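Side-chain contacts in ABC transporter (Thermotoga maritima, PDB 1JI0), which binds ATP and probably hydrolyses it to power branched-chain amino acid transport across the membrane, as a nucleotide-binding subunit of an ABC transporter: residues A53-A58 / I83-E88; K23-K28 / T46-A51; I5-Q10 / P158-M163; R91-L96 / I150-M155. All blocks are in the same frame, centred on the assembly; numbering follows the deposited sequence.

Interaction 1 (A53-A58 / I83-E88); sequences AGLVRA and IALVPE. With ATP (adenosine-5'-triphosphate), chain B.
A53 and L55 sit on the turn that follows helix 45-52 and face L85 on strand 83-86; the nearest alpha carbons are CA of A53 and CA of I83, 7.5 Å apart. G54 ends the helix in a Schellman motif, and its positive phi of 73° turns the chain between the two touching residues. One branch of L85 makes both contacts. CG of L85 is nearly anti to the backbone N (chi1 166°), which carries CD2 over to the turn. There CD2 of L85 lies 4.2 Å from CB of A53 and 4.3 Å from CD1 of L55. The other side of the strand is backed by helix 142-154, through V86. Beyond the strand, E88 reaches the ATP pocket with its chain extended past CG. This is the position of the family Q-loop, here occupied by glutamate. OE2 of E88 lies 3.0 Å from O1G of ATP, while OE1 is modelled doubtfully close to the gamma phosphate. D164 and E165 bring further carboxylates close to E88. Putting an alanine here would probably open a gap beside the gamma phosphate and take one carboxylate from this acidic group. Two residues of 83-88 therefore meet different surroundings: L85 packs on the turn by nondirectional apolar contact, whereas E88 sets a carboxylate beside the phosphate.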
# COMPACT_ATOMS: atom_id res chain seq x y z
N ALA A 53 1.02 3.54 -10.26
CA ALA A 53 2.43 3.19 -10.41
C ALA A 53 2.88 3.18 -11.87
O ALA A 53 4.05 2.93 -12.17
CB ALA A 53 2.70 1.83 -9.78
N GLY A 54 1.94 3.42 -12.78
CA GLY A 54 2.25 3.44 -14.20
C GLY A 54 2.49 2.06 -14.79
O GLY A 54 3.27 1.93 -15.75
N LEU A 55 1.84 1.04 -14.25
CA LEU A 55 2.01 -0.32 -14.74
C LEU A 55 0.91 -0.66 -15.74
O LEU A 55 1.00 -1.65 -16.47
CB LEU A 55 1.98 -1.31 -13.57
CG LEU A 55 3.05 -1.04 -12.51
CD1 LEU A 55 2.95 -2.08 -11.40
CD2 LEU A 55 4.42 -1.08 -13.15
N VAL A 56 -0.14 0.15 -15.76
CA VAL A 56 -1.23 -0.04 -16.69
C VAL A 56 -1.58 1.37 -17.15
O VAL A 56 -1.37 2.32 -16.40
CB VAL A 56 -2.45 -0.72 -16.02
CG1 VAL A 56 -2.98 0.13 -14.88
CG2 VAL A 56 -3.54 -0.96 -17.04
N ARG A 57 -2.07 1.51 -18.37
CA ARG A 57 -2.38 2.83 -18.90
C ARG A 57 -3.68 3.47 -18.43
O ARG A 57 -4.70 2.81 -18.26
CB ARG A 57 -2.38 2.80 -20.43
CG ARG A 57 -2.59 4.17 -21.06
CD ARG A 57 -2.79 4.08 -22.57
NE ARG A 57 -3.15 5.37 -23.14
CZ ARG A 57 -2.35 6.42 -23.18
NH1 ARG A 57 -2.77 7.56 -23.72
NH2 ARG A 57 -1.12 6.34 -22.68
N ALA A 58 -3.62 4.78 -18.22
CA ALA A 58 -4.79 5.55 -17.81
C ALA A 58 -5.29 6.25 -19.07
O ALA A 58 -4.68 7.20 -19.54
CB ALA A 58 -4.40 6.58 -16.75
N ILE A 83 7.29 6.95 -4.79
CA ILE A 83 6.12 6.09 -4.61
C ILE A 83 6.55 4.63 -4.56
O ILE A 83 6.96 4.06 -5.57
CB ILE A 83 5.09 6.27 -5.75
CG1 ILE A 83 4.48 7.67 -5.67
CG2 ILE A 83 3.98 5.22 -5.63
CD1 ILE A 83 3.37 7.90 -6.67
N ALA A 84 6.44 4.03 -3.38
CA ALA A 84 6.80 2.63 -3.18
C ALA A 84 5.55 1.75 -3.19
O ALA A 84 4.53 2.10 -2.61
CB ALA A 84 7.52 2.46 -1.85
N LEU A 85 5.64 0.60 -3.87
CA LEU A 85 4.52 -0.32 -3.95
C LEU A 85 4.90 -1.72 -3.48
O LEU A 85 5.88 -2.30 -3.96
CB LEU A 85 4.00 -0.40 -5.38
CG LEU A 85 3.04 -1.55 -5.73
CD1 LEU A 85 1.79 -1.48 -4.85
CD2 LEU A 85 2.66 -1.48 -7.19
N VAL A 86 4.14 -2.25 -2.53
CA VAL A 86 4.35 -3.61 -2.03
C VAL A 86 3.15 -4.34 -2.61
O VAL A 86 2.06 -4.36 -2.02
CB VAL A 86 4.30 -3.69 -0.49
CG1 VAL A 86 4.60 -5.11 -0.03
CG2 VAL A 86 5.31 -2.73 0.13
N PRO A 87 3.32 -4.95 -3.80
CA PRO A 87 2.30 -5.70 -4.53
C PRO A 87 1.85 -6.97 -3.84
O PRO A 87 2.40 -7.36 -2.82
CB PRO A 87 2.99 -5.99 -5.85
CG PRO A 87 4.39 -6.28 -5.40
CD PRO A 87 4.65 -5.17 -4.41
N GLU A 88 0.82 -7.61 -4.41
CA GLU A 88 0.31 -8.86 -3.88
C GLU A 88 1.33 -9.94 -4.23
O GLU A 88 2.04 -9.83 -5.22
CB GLU A 88 -1.03 -9.22 -4.52
CG GLU A 88 -2.23 -8.49 -3.95
CD GLU A 88 -3.54 -8.92 -4.60
OE1 GLU A 88 -3.76 -8.60 -5.79
OE2 GLU A 88 -4.35 -9.59 -3.91
PG ATP B . -6.56 -8.06 -6.43
O1G ATP B . -6.65 -9.38 -5.78
O2G ATP B . -6.29 -6.93 -5.51
O3G ATP B . -5.77 -8.09 -7.71
PB ATP B . -8.76 -6.39 -7.44
O1B ATP B . -10.18 -6.31 -7.00
O2B ATP B . -7.88 -5.28 -7.13
O3B ATP B . -8.09 -7.75 -6.85
PA ATP B . -8.17 -6.14 -10.31
O1A ATP B . -6.72 -6.39 -10.33
O2A ATP B . -8.64 -4.76 -10.63
O3A ATP B . -8.80 -6.71 -8.96
O5' ATP B . -8.84 -7.15 -11.30
C5' ATP B . -10.26 -7.19 -11.47
C4' ATP B . -10.67 -6.62 -12.78
O4' ATP B . -10.15 -7.50 -13.82
C3' ATP B . -12.17 -6.63 -12.97
O3' ATP B . -12.60 -5.35 -13.45
C2' ATP B . -12.40 -7.74 -13.95
O2' ATP B . -13.54 -7.57 -14.78
C1' ATP B . -11.14 -7.63 -14.84
N9 ATP B . -10.81 -8.82 -15.71
C8 ATP B . -9.56 -9.34 -16.00
N7 ATP B . -9.56 -10.37 -16.79
C5 ATP B . -10.91 -10.57 -17.05
C6 ATP B . -11.61 -11.52 -17.85
N6 ATP B . -10.95 -12.46 -18.52
N1 ATP B . -12.97 -11.47 -17.92
C2 ATP B . -13.62 -10.51 -17.23
N3 ATP B . -13.09 -9.55 -16.45
C4 ATP B . -11.69 -9.63 -16.40

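Interaction 2 (K23-K28 / T46-A51); sequences KGIDLK and TTTLSA. With ATP (adenosine-5'-triphosphate), chain B.
In the Walker A (P-loop) region of this ABC ATPase, T48 on the phosphate-binding helix 45-52 meets I25 and L27 of strand 25-30. The side chains approach tip to tip. CD1 of I25 lies 3.8 Å from OG1 of T48, and CD1 of L27 lies 4.0 Å from CG2 of T48. I25 has its CG1 between the backbone N and the carbonyl carbon (chi1 60°), a crowded position that sends CD1 toward the helix. OG1 of T48 has its polar partner in G44 O; toward I25 it meets only a methyl group. The preceding two threonines serve the nucleotide. OG1 of T47 donates to O2A of ATP at 2.7 Å, and the backbone N of T46 points at the beta phosphate, though its modelled distance is doubtfully short. OG1 of T46 is hydrogen-bonded to D164 OD2, but it also sits doubtfully close to the gamma phosphate. With a valine in place of T46, D164 OD2 would probably lose its hydroxyl mate. One turn on, two donors of S50 share the carbonyl of T46: the backbone N at 2.8 Å, and OG at 3.0 Å from T46 O, standing 43° out of the carbonyl plane.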
# COMPACT_ATOMS: atom_id res chain seq x y z
N LYS A 23 -13.86 3.08 -13.88
CA LYS A 23 -14.73 3.99 -14.61
C LYS A 23 -14.89 5.40 -14.06
O LYS A 23 -15.99 5.81 -13.72
CB LYS A 23 -16.11 3.35 -14.74
CG LYS A 23 -16.06 1.89 -15.16
CD LYS A 23 -17.44 1.27 -15.10
CE LYS A 23 -17.39 -0.20 -15.48
NZ LYS A 23 -18.73 -0.82 -15.32
N GLY A 24 -13.79 6.15 -13.98
CA GLY A 24 -13.84 7.53 -13.51
C GLY A 24 -13.90 7.73 -12.00
O GLY A 24 -14.87 8.29 -11.49
N ILE A 25 -12.88 7.28 -11.29
CA ILE A 25 -12.88 7.44 -9.84
C ILE A 25 -12.03 8.63 -9.40
O ILE A 25 -11.13 9.06 -10.12
CB ILE A 25 -12.33 6.17 -9.15
CG1 ILE A 25 -10.89 5.92 -9.61
CG2 ILE A 25 -13.24 4.97 -9.46
CD1 ILE A 25 -10.17 4.89 -8.79
N ASP A 26 -12.34 9.15 -8.21
CA ASP A 26 -11.60 10.27 -7.62
C ASP A 26 -11.13 9.82 -6.23
O ASP A 26 -11.90 9.19 -5.51
CB ASP A 26 -12.50 11.50 -7.46
CG ASP A 26 -13.09 11.97 -8.77
OD1 ASP A 26 -12.34 12.41 -9.66
OD2 ASP A 26 -14.34 11.91 -8.90
N LEU A 27 -9.90 10.13 -5.87
CA LEU A 27 -9.36 9.76 -4.56
C LEU A 27 -8.32 10.78 -4.14
O LEU A 27 -7.65 11.37 -4.98
CB LEU A 27 -8.61 8.43 -4.61
CG LEU A 27 -9.12 7.14 -5.22
CD1 LEU A 27 -7.91 6.20 -5.39
CD2 LEU A 27 -10.18 6.51 -4.33
N LYS A 28 -8.16 10.95 -2.83
CA LYS A 28 -7.15 11.85 -2.29
C LYS A 28 -6.51 11.14 -1.12
O LYS A 28 -7.20 10.49 -0.33
CB LYS A 28 -7.76 13.17 -1.83
CG LYS A 28 -8.24 14.04 -2.98
CD LYS A 28 -8.64 15.42 -2.48
CE LYS A 28 -9.25 16.25 -3.59
NZ LYS A 28 -9.72 17.56 -3.07
N THR A 46 -6.34 -3.53 -7.42
CA THR A 46 -4.96 -3.67 -7.90
C THR A 46 -4.74 -2.82 -9.14
O THR A 46 -3.67 -2.25 -9.33
CB THR A 46 -4.63 -5.14 -8.25
OG1 THR A 46 -4.60 -5.91 -7.05
CG2 THR A 46 -3.26 -5.24 -8.93
N THR A 47 -5.76 -2.74 -9.99
CA THR A 47 -5.67 -1.95 -11.20
C THR A 47 -5.45 -0.49 -10.82
O THR A 47 -4.63 0.19 -11.43
CB THR A 47 -6.96 -2.09 -12.05
OG1 THR A 47 -7.12 -3.46 -12.44
CG2 THR A 47 -6.87 -1.23 -13.31
N THR A 48 -6.15 -0.02 -9.79
CA THR A 48 -5.99 1.36 -9.35
C THR A 48 -4.54 1.63 -8.96
O THR A 48 -3.96 2.62 -9.40
CB THR A 48 -6.92 1.69 -8.17
OG1 THR A 48 -8.28 1.56 -8.60
CG2 THR A 48 -6.69 3.12 -7.67
N LEU A 49 -3.97 0.74 -8.15
CA LEU A 49 -2.58 0.91 -7.71
C LEU A 49 -1.62 0.79 -8.88
O LEU A 49 -0.59 1.49 -8.93
CB LEU A 49 -2.21 -0.15 -6.66
CG LEU A 49 -2.94 -0.19 -5.32
CD1 LEU A 49 -2.27 -1.23 -4.44
CD2 LEU A 49 -2.88 1.16 -4.64
N SER A 50 -1.93 -0.10 -9.82
CA SER A 50 -1.08 -0.30 -10.99
C SER A 50 -1.07 0.96 -11.84
O SER A 50 -0.03 1.37 -12.32
CB SER A 50 -1.58 -1.49 -11.82
OG SER A 50 -1.33 -2.72 -11.15
N ALA A 51 -2.25 1.56 -12.03
CA ALA A 51 -2.35 2.77 -12.82
C ALA A 51 -1.49 3.84 -12.16
O ALA A 51 -0.66 4.48 -12.81
CB ALA A 51 -3.80 3.22 -12.89
PG ATP B . -6.56 -8.06 -6.43
O1G ATP B . -6.65 -9.38 -5.78
O2G ATP B . -6.29 -6.93 -5.51
O3G ATP B . -5.77 -8.09 -7.71
PB ATP B . -8.76 -6.39 -7.44
O1B ATP B . -10.18 -6.31 -7.00
O2B ATP B . -7.88 -5.28 -7.13
O3B ATP B . -8.09 -7.75 -6.85
PA ATP B . -8.17 -6.14 -10.31
O1A ATP B . -6.72 -6.39 -10.33
O2A ATP B . -8.64 -4.76 -10.63
O3A ATP B . -8.80 -6.71 -8.96
O5' ATP B . -8.84 -7.15 -11.30
C5' ATP B . -10.26 -7.19 -11.47
C4' ATP B . -10.67 -6.62 -12.78
O4' ATP B . -10.15 -7.50 -13.82
C3' ATP B . -12.17 -6.63 -12.97
O3' ATP B . -12.60 -5.35 -13.45
C2' ATP B . -12.40 -7.74 -13.95
O2' ATP B . -13.54 -7.57 -14.78
C1' ATP B . -11.14 -7.63 -14.84
N9 ATP B . -10.81 -8.82 -15.71
C8 ATP B . -9.56 -9.34 -16.00
N7 ATP B . -9.56 -10.37 -16.79
C5 ATP B . -10.91 -10.57 -17.05
C6 ATP B . -11.61 -11.52 -17.85
N6 ATP B . -10.95 -12.46 -18.52
N1 ATP B . -12.97 -11.47 -17.92
C2 ATP B . -13.62 -10.51 -17.23
N3 ATP B . -13.09 -9.55 -16.45
C4 ATP B . -11.69 -9.63 -16.40

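Interaction 3 (I5-Q10 / P158-M163); sequences IVLEVQ and PKLLMM
L7 reaches from the antiparallel sheet to L160 and M162 on strand 160-164 of the core sheet. Its CB comes 4.5 Å from CD1 of L160, at the fringe of contact. CG is anti to the backbone N (chi1 -176°), and this extends the branch point toward the core sheet. CD1 of L7 stays 4.7 Å from CD1 of L160. CD2 does the touching: it is 4.2 Å from CD1 of L160 and also 4.2 Å from CE of M162, which is a selenomethionine. The L7 and L160 side chains run roughly perpendicular, while M162 brings only its terminal methyl. V6 adds a second wall, with CG2 of V6 lying 4.3 Å from CG of L160. Two successive residues can face the same way because V6 and L7 form a classic beta bulge opposite V29. The contact joins the two sheets of the ABC nucleotide-binding domain. L193 of strand 192-196 touches both L7 and M162, and I83 packs on L160, so neighbouring core strands join in. All four touching residues are buried. The two sheets therefore meet here through buried apolar contact between aliphatic groups and a selenomethionine methyl.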
# COMPACT_ATOMS: atom_id res chain seq x y z
N ILE A 5 -1.85 17.10 0.06
CA ILE A 5 -2.50 15.94 -0.57
C ILE A 5 -1.36 15.30 -1.36
O ILE A 5 -1.00 15.78 -2.43
CB ILE A 5 -3.63 16.36 -1.56
CG1 ILE A 5 -4.77 17.05 -0.80
CG2 ILE A 5 -4.17 15.13 -2.31
CD1 ILE A 5 -5.40 16.16 0.30
N VAL A 6 -0.77 14.24 -0.81
CA VAL A 6 0.35 13.58 -1.48
C VAL A 6 -0.04 12.93 -2.79
O VAL A 6 0.75 12.89 -3.74
CB VAL A 6 1.02 12.52 -0.58
CG1 VAL A 6 1.50 13.16 0.71
CG2 VAL A 6 0.05 11.38 -0.29
N LEU A 7 -1.27 12.42 -2.87
CA LEU A 7 -1.72 11.78 -4.09
C LEU A 7 -3.18 12.09 -4.35
O LEU A 7 -4.02 11.93 -3.47
CB LEU A 7 -1.55 10.26 -4.01
CG LEU A 7 -1.92 9.53 -5.31
CD1 LEU A 7 -0.74 9.61 -6.29
CD2 LEU A 7 -2.24 8.08 -4.99
N GLU A 8 -3.46 12.55 -5.56
CA GLU A 8 -4.83 12.84 -5.95
C GLU A 8 -5.12 12.20 -7.30
O GLU A 8 -4.38 12.39 -8.26
CB GLU A 8 -5.10 14.34 -6.03
CG GLU A 8 -6.57 14.65 -6.34
CD GLU A 8 -6.87 16.13 -6.45
OE1 GLU A 8 -5.92 16.94 -6.35
OE2 GLU A 8 -8.05 16.48 -6.64
N VAL A 9 -6.19 11.42 -7.36
CA VAL A 9 -6.60 10.76 -8.59
C VAL A 9 -7.85 11.49 -9.03
O VAL A 9 -8.77 11.65 -8.24
CB VAL A 9 -6.92 9.25 -8.35
CG1 VAL A 9 -7.44 8.61 -9.63
CG2 VAL A 9 -5.67 8.52 -7.88
N GLN A 10 -7.89 11.96 -10.27
CA GLN A 10 -9.06 12.68 -10.77
C GLN A 10 -9.71 11.95 -11.94
O GLN A 10 -9.04 11.65 -12.93
CB GLN A 10 -8.69 14.10 -11.21
CG GLN A 10 -7.88 14.88 -10.20
CD GLN A 10 -7.63 16.31 -10.64
OE1 GLN A 10 -7.38 16.58 -11.82
NE2 GLN A 10 -7.70 17.25 -9.70
N PRO A 158 9.92 5.91 1.56
CA PRO A 158 8.83 6.27 0.64
C PRO A 158 8.12 7.57 0.98
O PRO A 158 7.92 7.89 2.15
CB PRO A 158 7.88 5.08 0.73
CG PRO A 158 8.70 3.97 1.36
CD PRO A 158 9.56 4.70 2.33
N LYS A 159 7.73 8.32 -0.05
CA LYS A 159 6.99 9.55 0.16
C LYS A 159 5.52 9.12 0.20
O LYS A 159 4.66 9.82 0.73
CB LYS A 159 7.23 10.54 -0.97
CG LYS A 159 8.61 11.18 -0.93
CD LYS A 159 8.77 12.24 -1.99
CE LYS A 159 10.14 12.90 -1.90
NZ LYS A 159 10.26 14.03 -2.88
N LEU A 160 5.26 7.94 -0.37
CA LEU A 160 3.93 7.36 -0.41
C LEU A 160 4.11 5.84 -0.42
O LEU A 160 4.71 5.29 -1.34
CB LEU A 160 3.19 7.79 -1.67
CG LEU A 160 1.66 7.68 -1.75
CD1 LEU A 160 1.29 6.96 -3.02
CD2 LEU A 160 1.07 6.96 -0.54
N LEU A 161 3.61 5.18 0.62
CA LEU A 161 3.72 3.72 0.69
C LEU A 161 2.38 3.10 0.29
O LEU A 161 1.36 3.31 0.96
CB LEU A 161 4.11 3.28 2.10
CG LEU A 161 4.16 1.77 2.41
CD1 LEU A 161 5.19 1.09 1.53
CD2 LEU A 161 4.50 1.56 3.89
N MSE A 162 2.38 2.35 -0.81
CA MSE A 162 1.17 1.68 -1.29
C MSE A 162 1.32 0.19 -1.00
O MSE A 162 2.40 -0.37 -1.18
CB MSE A 162 0.98 1.92 -2.79
CG MSE A 162 0.94 3.40 -3.17
SE MSE A 162 0.26 3.75 -4.94
CE MSE A 162 -1.59 3.94 -4.52
N MSE A 163 0.23 -0.44 -0.56
CA MSE A 163 0.26 -1.86 -0.22
C MSE A 163 -0.99 -2.54 -0.76
O MSE A 163 -2.11 -2.09 -0.52
CB MSE A 163 0.34 -2.02 1.30
CG MSE A 163 1.48 -1.26 1.95
SE MSE A 163 1.52 -1.50 3.90
CE MSE A 163 1.41 0.33 4.44

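Interaction 4 (R91-L96 / I150-M155); sequences RIFPEL and IGRALM
R152 projects from helix 142-154 into the 91-96 loop, where its guanidinium meets R91, I92 and F93 from three directions. I92 lies over one face of the flat group: CD1 of I92 is 4.0 Å from CZ of R152 and offset toward the rim. I92 and R152 run alongside in opposing senses. F93 comes to the edge of the guanidinium, near its plane, with CD1 of F93 3.4 Å from NH1 of R152. The ring and guanidinium planes are 60° apart, so the two groups are not stacked. R91 contributes its backbone, and its O lies 2.8 Å from NH2 of R152. R152 starts extended, with CG anti to the backbone N (chi1 179°), then bends at chi3 (63°) to bring the guanidinium among these neighbours. In ABC ATPases the segment after the Q-loop leads into the helical subdomain, and helix 142-154 starts in the LSGGE signature motif. The contact thus ties the chain just past the Q-loop to the signature helix. N101 of helix 98-103 touches I92, F93 and R152 alike, while M104 touches F93 and R152. From F93 to L96 the loop makes a type I beta turn, closed by L96 N to F93 O at 3.1 Å. The side chain of R91 leads away from the helix, and its NE makes a weak hydrogen bond to E88 O.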
# COMPACT_ATOMS: atom_id res chain seq x y z
N ARG A 91 6.17 -10.60 -2.81
CA ARG A 91 7.35 -10.72 -3.65
C ARG A 91 8.63 -10.37 -2.90
O ARG A 91 8.78 -9.26 -2.38
CB ARG A 91 7.20 -9.83 -4.89
CG ARG A 91 5.98 -10.20 -5.71
CD ARG A 91 5.69 -9.20 -6.81
NE ARG A 91 4.34 -9.38 -7.32
CZ ARG A 91 3.77 -8.59 -8.23
NH1 ARG A 91 4.44 -7.56 -8.73
NH2 ARG A 91 2.52 -8.83 -8.63
N ILE A 92 9.54 -11.33 -2.85
CA ILE A 92 10.81 -11.18 -2.17
C ILE A 92 11.85 -11.99 -2.94
O ILE A 92 11.49 -12.85 -3.75
CB ILE A 92 10.70 -11.70 -0.71
CG1 ILE A 92 11.50 -10.81 0.23
CG2 ILE A 92 11.19 -13.15 -0.62
CD1 ILE A 92 10.92 -9.41 0.35
N PHE A 93 13.13 -11.73 -2.72
CA PHE A 93 14.17 -12.49 -3.41
C PHE A 93 14.71 -13.57 -2.49
O PHE A 93 15.55 -13.31 -1.63
CB PHE A 93 15.28 -11.56 -3.87
CG PHE A 93 14.85 -10.61 -4.94
CD1 PHE A 93 14.84 -9.24 -4.71
CD2 PHE A 93 14.41 -11.09 -6.17
CE1 PHE A 93 14.40 -8.36 -5.70
CE2 PHE A 93 13.97 -10.22 -7.16
CZ PHE A 93 13.96 -8.85 -6.92
N PRO A 94 14.24 -14.81 -2.67
CA PRO A 94 14.64 -15.97 -1.87
C PRO A 94 16.13 -16.30 -1.86
O PRO A 94 16.64 -16.78 -0.85
CB PRO A 94 13.79 -17.10 -2.44
CG PRO A 94 13.63 -16.70 -3.87
CD PRO A 94 13.34 -15.23 -3.76
N GLU A 95 16.82 -16.02 -2.96
CA GLU A 95 18.25 -16.30 -3.07
C GLU A 95 19.10 -15.34 -2.25
O GLU A 95 20.29 -15.56 -2.06
CB GLU A 95 18.69 -16.26 -4.54
CG GLU A 95 18.50 -14.91 -5.21
CD GLU A 95 17.12 -14.74 -5.84
OE1 GLU A 95 16.12 -15.13 -5.20
OE2 GLU A 95 17.05 -14.20 -6.96
N LEU A 96 18.49 -14.26 -1.78
CA LEU A 96 19.20 -13.28 -0.97
C LEU A 96 18.69 -13.42 0.46
O LEU A 96 17.52 -13.72 0.68
CB LEU A 96 18.92 -11.86 -1.48
CG LEU A 96 19.82 -11.29 -2.58
CD1 LEU A 96 20.14 -12.34 -3.62
CD2 LEU A 96 19.12 -10.09 -3.20
N ILE A 150 7.58 -5.51 3.08
CA ILE A 150 7.25 -4.22 3.66
C ILE A 150 8.51 -3.52 4.18
O ILE A 150 8.66 -2.31 4.04
CB ILE A 150 6.23 -4.37 4.83
CG1 ILE A 150 4.89 -4.88 4.29
CG2 ILE A 150 6.05 -3.04 5.55
CD1 ILE A 150 3.89 -5.20 5.38
N GLY A 151 9.41 -4.29 4.79
CA GLY A 151 10.63 -3.70 5.31
C GLY A 151 11.49 -3.11 4.20
O GLY A 151 12.05 -2.02 4.33
N ARG A 152 11.58 -3.83 3.09
CA ARG A 152 12.37 -3.37 1.95
C ARG A 152 11.87 -2.02 1.45
O ARG A 152 12.66 -1.11 1.19
CB ARG A 152 12.29 -4.40 0.82
CG ARG A 152 13.07 -4.01 -0.44
CD ARG A 152 13.15 -5.19 -1.40
NE ARG A 152 11.84 -5.62 -1.87
CZ ARG A 152 11.62 -6.77 -2.51
NH1 ARG A 152 12.62 -7.60 -2.76
NH2 ARG A 152 10.39 -7.07 -2.93
N ALA A 153 10.55 -1.89 1.34
CA ALA A 153 9.95 -0.65 0.88
C ALA A 153 10.29 0.48 1.85
O ALA A 153 10.58 1.61 1.43
CB ALA A 153 8.43 -0.82 0.77
N LEU A 154 10.27 0.19 3.14
CA LEU A 154 10.57 1.21 4.14
C LEU A 154 12.00 1.75 4.02
O LEU A 154 12.22 2.94 4.18
CB LEU A 154 10.36 0.66 5.55
CG LEU A 154 8.91 0.50 6.02
CD1 LEU A 154 8.89 -0.03 7.45
CD2 LEU A 154 8.21 1.84 5.95
N MSE A 155 12.95 0.87 3.73
CA MSE A 155 14.34 1.29 3.61
C MSE A 155 14.57 2.34 2.52
O MSE A 155 15.63 2.95 2.46
CB MSE A 155 15.25 0.08 3.36
CG MSE A 155 15.42 -0.83 4.57
SE MSE A 155 16.05 0.11 6.15
CE MSE A 155 17.45 1.18 5.35

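In the fold
The chain opens interaction 3 with 5-10 and closes it only at 158-163, so the other three contacts lie within that long excursion. They follow in series and none cross. Interaction 2 runs from 23-28 to 46-51 and joins the antiparallel sheet to the P-loop helix. Interaction 1 starts just after that helix and closes at 83-88, which holds the edge strand 83-86 of the core sheet. Interaction 4 then opens at 91-96 and returns at 150-155, bringing in the helical part. Strands 83-86 and 160-164 are neighbours, which puts interactions 1 and 3 on one sheet. Interactions 1 and 2 both reach ATP, while interactions 2 and 4 lie on opposite sides of the chain's centre.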